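Local coordinates for protein putative ring-cleaving dioxygenase MhqO (Bacillus subtilis subsp. subtilis, PDB 3OAJ) that probably cleaves aromatic rings as an iron-dependent extradiol dioxygenase, and so may contribute to the degradation and detoxification of aromatic compounds, at residues K97-F102 / V117-P122. Sequence-based numbering, arbitrary orientation. Where two conformers were deposited one is given.
Sequences KRLEKF and VEFDDP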
ATOM      1  N   LYS A  97       8.286 -20.865  -5.850  1.00 10.79           N
ATOM      2  CA  LYS A  97       9.556 -21.520  -5.470  1.00 11.34           C
ATOM      3  C   LYS A  97      10.369 -20.630  -4.513  1.00 11.79           C
ATOM      4  O   LYS A  97      11.017 -21.128  -3.582  1.00 12.43           O
ATOM      5  CB  LYS A  97      10.397 -21.936  -6.691  1.00 12.32           C
ATOM      6  CG  LYS A  97       9.756 -22.977  -7.596  1.00 15.58           C
ATOM      7  CD  LYS A  97       9.491 -24.297  -6.926  1.00 15.42           C
ATOM      8  CE  LYS A  97       9.057 -25.326  -7.973  1.00 15.79           C
ATOM      9  NZ  LYS A  97       9.178 -26.704  -7.455  1.00 16.56           N
ATOM     10  N   ARG A  98      10.317 -19.319  -4.725  1.00 11.43           N
ATOM     11  CA  ARG A  98      11.013 -18.380  -3.854  1.00 11.79           C
ATOM     12  C   ARG A  98      10.416 -18.372  -2.447  1.00 12.00           C
ATOM     13  O   ARG A  98      11.155 -18.412  -1.459  1.00 12.44           O
ATOM     14  CB  ARG A  98      11.036 -16.988  -4.475  1.00 11.80           C
ATOM     15  CG  ARG A  98      11.771 -15.939  -3.644  1.00 11.90           C
ATOM     16  CD  ARG A  98      11.958 -14.637  -4.450  1.00 12.18           C
ATOM     17  NE  ARG A  98      12.809 -13.685  -3.746  1.00 12.54           N
ATOM     18  CZ  ARG A  98      14.138 -13.713  -3.753  1.00 12.07           C
ATOM     19  NH1 ARG A  98      14.791 -14.658  -4.441  1.00 12.67           N
ATOM     20  NH2 ARG A  98      14.813 -12.790  -3.068  1.00 12.96           N
ATOM     21  N   LEU A  99       9.087 -18.310  -2.339  1.00 11.86           N
ATOM     22  CA  LEU A  99       8.451 -18.419  -1.013  1.00 12.28           C
ATOM     23  C   LEU A  99       8.812 -19.715  -0.284  1.00 13.15           C
ATOM     24  O   LEU A  99       9.053 -19.707   0.939  1.00 13.68           O
ATOM     25  CB  LEU A  99       6.934 -18.241  -1.109  1.00 12.80           C
ATOM     26  CG  LEU A  99       6.441 -16.847  -1.511  1.00 11.82           C
ATOM     27  CD1 LEU A  99       4.945 -16.883  -1.716  1.00 13.66           C
ATOM     28  CD2 LEU A  99       6.842 -15.737  -0.511  1.00 13.81           C
ATOM     29  N   GLU A 100       8.813 -20.811  -1.016  1.00 13.87           N
ATOM     30  CA  GLU A 100       9.268 -22.094  -0.468  0.50 14.49           C
ATOM     31  C   GLU A 100      10.698 -22.066   0.066  1.00 14.68           C
ATOM     32  O   GLU A 100      10.919 -22.557   1.129  1.00 14.77           O
ATOM     33  CB  GLU A 100       9.070 -23.238  -1.481  0.50 15.19           C
ATOM     34  CG  GLU A 100       9.569 -24.534  -1.004  0.50 17.62           C
ATOM     35  CD  GLU A 100       9.557 -25.643  -2.036  0.50 16.78           C
ATOM     36  OE1 GLU A 100      10.394 -25.655  -2.972  0.50 17.81           O
ATOM     37  OE2 GLU A 100       8.759 -26.562  -1.794  0.50 18.47           O
ATOM     38  N   LYS A 101      11.597 -21.481  -0.704  1.00 15.00           N
ATOM     39  CA  LYS A 101      13.013 -21.334  -0.334  1.00 15.92           C
ATOM     40  C   LYS A 101      13.143 -20.567   0.985  1.00 15.55           C
ATOM     41  O   LYS A 101      14.020 -20.873   1.811  1.00 16.43           O
ATOM     42  CB  LYS A 101      13.753 -20.600  -1.470  1.00 17.89           C
ATOM     43  CG  LYS A 101      15.224 -20.257  -1.258  1.00 24.88           C
ATOM     44  CD  LYS A 101      15.680 -19.351  -2.401  1.00 21.48           C
ATOM     45  CE  LYS A 101      17.061 -18.753  -2.180  1.00 26.23           C
ATOM     46  NZ  LYS A 101      17.512 -18.096  -3.451  1.00 23.25           N
ATOM     47  N   PHE A 102      12.267 -19.579   1.179  1.00 15.03           N
ATOM     48  CA  PHE A 102      12.280 -18.777   2.396  1.00 14.84           C
ATOM     49  C   PHE A 102      11.367 -19.290   3.504  1.00 14.70           C
ATOM     50  O   PHE A 102      11.157 -18.583   4.494  1.00 15.54           O
ATOM     51  CB  PHE A 102      12.007 -17.305   2.077  1.00 15.46           C
ATOM     52  CG  PHE A 102      13.162 -16.625   1.393  1.00 16.46           C
ATOM     53  CD1 PHE A 102      14.341 -16.342   2.096  1.00 15.88           C
ATOM     54  CD2 PHE A 102      13.086 -16.280   0.049  1.00 15.73           C
ATOM     55  CE1 PHE A 102      15.411 -15.722   1.469  1.00 17.01           C
ATOM     56  CE2 PHE A 102      14.168 -15.656  -0.601  1.00 16.90           C
ATOM     57  CZ  PHE A 102      15.326 -15.373   0.116  1.00 16.19           C
ATOM     58  N   VAL A 117      -1.626 -16.480  -5.481  1.00 12.21           N
ATOM     59  CA  VAL A 117      -0.838 -17.065  -4.405  1.00 12.36           C
ATOM     60  C   VAL A 117      -1.088 -16.204  -3.166  1.00 11.46           C
ATOM     61  O   VAL A 117      -0.825 -14.990  -3.189  1.00 11.18           O
ATOM     62  CB  VAL A 117       0.671 -17.079  -4.758  1.00 13.86           C
ATOM     63  CG1 VAL A 117       1.524 -17.584  -3.583  1.00 16.55           C
ATOM     64  CG2 VAL A 117       0.912 -17.949  -5.982  1.00 17.52           C
ATOM     65  N   GLU A 118      -1.600 -16.825  -2.104  1.00 10.79           N
ATOM     66  CA  GLU A 118      -1.905 -16.144  -0.844  1.00 11.18           C
ATOM     67  C   GLU A 118      -0.840 -16.477   0.175  1.00 10.91           C
ATOM     68  O   GLU A 118      -0.492 -17.631   0.345  1.00 11.94           O
ATOM     69  CB  GLU A 118      -3.273 -16.582  -0.304  1.00 12.50           C
ATOM     70  CG  GLU A 118      -4.424 -16.437  -1.299  1.00 13.60           C
ATOM     71  CD  GLU A 118      -4.829 -14.998  -1.511  1.00 13.07           C
ATOM     72  OE1 GLU A 118      -4.863 -14.208  -0.531  1.00 14.07           O
ATOM     73  OE2 GLU A 118      -5.104 -14.654  -2.673  1.00 13.73           O
ATOM     74  N   PHE A 119      -0.364 -15.463   0.888  1.00 11.02           N
ATOM     75  CA  PHE A 119       0.619 -15.652   1.952  1.00 11.30           C
ATOM     76  C   PHE A 119       0.594 -14.456   2.901  1.00 11.84           C
ATOM     77  O   PHE A 119       0.080 -13.388   2.548  1.00 12.80           O
ATOM     78  CB  PHE A 119       2.026 -15.851   1.373  1.00 11.91           C
ATOM     79  CG  PHE A 119       2.488 -14.720   0.479  1.00 11.89           C
ATOM     80  CD1 PHE A 119       1.999 -14.583  -0.821  1.00 12.37           C
ATOM     81  CD2 PHE A 119       3.425 -13.797   0.942  1.00 12.46           C
ATOM     82  CE1 PHE A 119       2.434 -13.551  -1.667  1.00 12.38           C
ATOM     83  CE2 PHE A 119       3.867 -12.765   0.116  1.00 12.48           C
ATOM     84  CZ  PHE A 119       3.376 -12.636  -1.199  1.00 12.46           C
ATOM     85  N   ASP A 120       1.155 -14.637   4.092  1.00 12.27           N
ATOM     86  CA  ASP A 120       1.279 -13.537   5.038  1.00 12.80           C
ATOM     87  C   ASP A 120       2.705 -13.016   5.089  1.00 12.76           C
ATOM     88  O   ASP A 120       3.662 -13.762   4.862  1.00 14.14           O
ATOM     89  CB  ASP A 120       0.871 -13.980   6.455  1.00 13.88           C
ATOM     90  CG  ASP A 120      -0.633 -14.136   6.636  1.00 14.42           C
ATOM     91  OD1 ASP A 120      -1.408 -13.811   5.703  1.00 15.04           O
ATOM     92  OD2 ASP A 120      -1.049 -14.564   7.741  1.00 16.06           O
ATOM     93  N   ASP A 121       2.849 -11.736   5.425  1.00 12.14           N
ATOM     94  CA  ASP A 121       4.167 -11.203   5.749  1.00 12.57           C
ATOM     95  C   ASP A 121       4.504 -11.587   7.202  1.00 12.92           C
ATOM     96  O   ASP A 121       3.679 -12.215   7.871  1.00 12.72           O
ATOM     97  CB  ASP A 121       4.259  -9.694   5.415  1.00 12.48           C
ATOM     98  CG  ASP A 121       3.776  -8.758   6.532  1.00 10.92           C
ATOM     99  OD1 ASP A 121       3.280  -9.186   7.601  1.00 13.25           O
ATOM    100  OD2 ASP A 121       3.927  -7.526   6.317  1.00 12.75           O
ATOM    101  N   PRO A 122       5.724 -11.260   7.677  1.00 13.11           N
ATOM    102  CA  PRO A 122       6.170 -11.735   8.995  1.00 13.35           C
ATOM    103  C   PRO A 122       5.359 -11.200  10.162  1.00 13.57           C
ATOM    104  O   PRO A 122       5.422 -11.755  11.267  1.00 14.74           O
ATOM    105  CB  PRO A 122       7.615 -11.237   9.084  1.00 13.26           C
ATOM    106  CG  PRO A 122       8.023 -10.999   7.677  1.00 16.82           C
ATOM    107  CD  PRO A 122       6.791 -10.530   6.979  1.00 13.40           C
TER
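L99 and F119 illustrate how a leucine near the end of a helix packs against a β-strand, with a methyl over one aromatic face. The leucine reaches from the helix with its CD1 methyl foremost, and this methyl lies 4.0 Å from the centroid of the F119 ring, only 18° off the ring normal, which makes it a CH-pi contact over the face. It is not quite central: L99 CD1 is offset toward the rim, and its nearest ring atom is F119 CD1 at 3.8 Å. The second methyl takes a lesser part, L99 CD2 coming to 4.2 Å from F119 CD2, so that both branches of the leucine fork bear on the ring. The two side chains cross at about a right angle.

In F119, CG sits between the backbone N and the carbonyl carbon (chi1 57°), which carries the ring toward the helix, and chi2 (-76°) then turns one face to L99. V117, two residues earlier and on the same side of the strand, adds its CG1 methyl at 4.0 Å from L99 CD1. That one methyl of the leucine is thus shared between an aliphatic neighbour and an aromatic one. All three residues are buried, and the grip between the segments is purely apolar.

The contact joins the last turn of helix 92-101 to strand 114-120 within the βαβββ unit formed by residues 79-131, well away from the metal site. The strands of this unit form one half of a mixed eight-stranded sheet completed by strands of the second VOC range. Backbone bonds from V117 and F119 to I129 and L127 tie the strand to 126-131, while E118 pairs with T107 of strand 107-111. F25 of helix 19-29 also touches F119, and R98 hydrogen-bonds to the carbonyls of G28 and V29, linking the two helices beside the sheet.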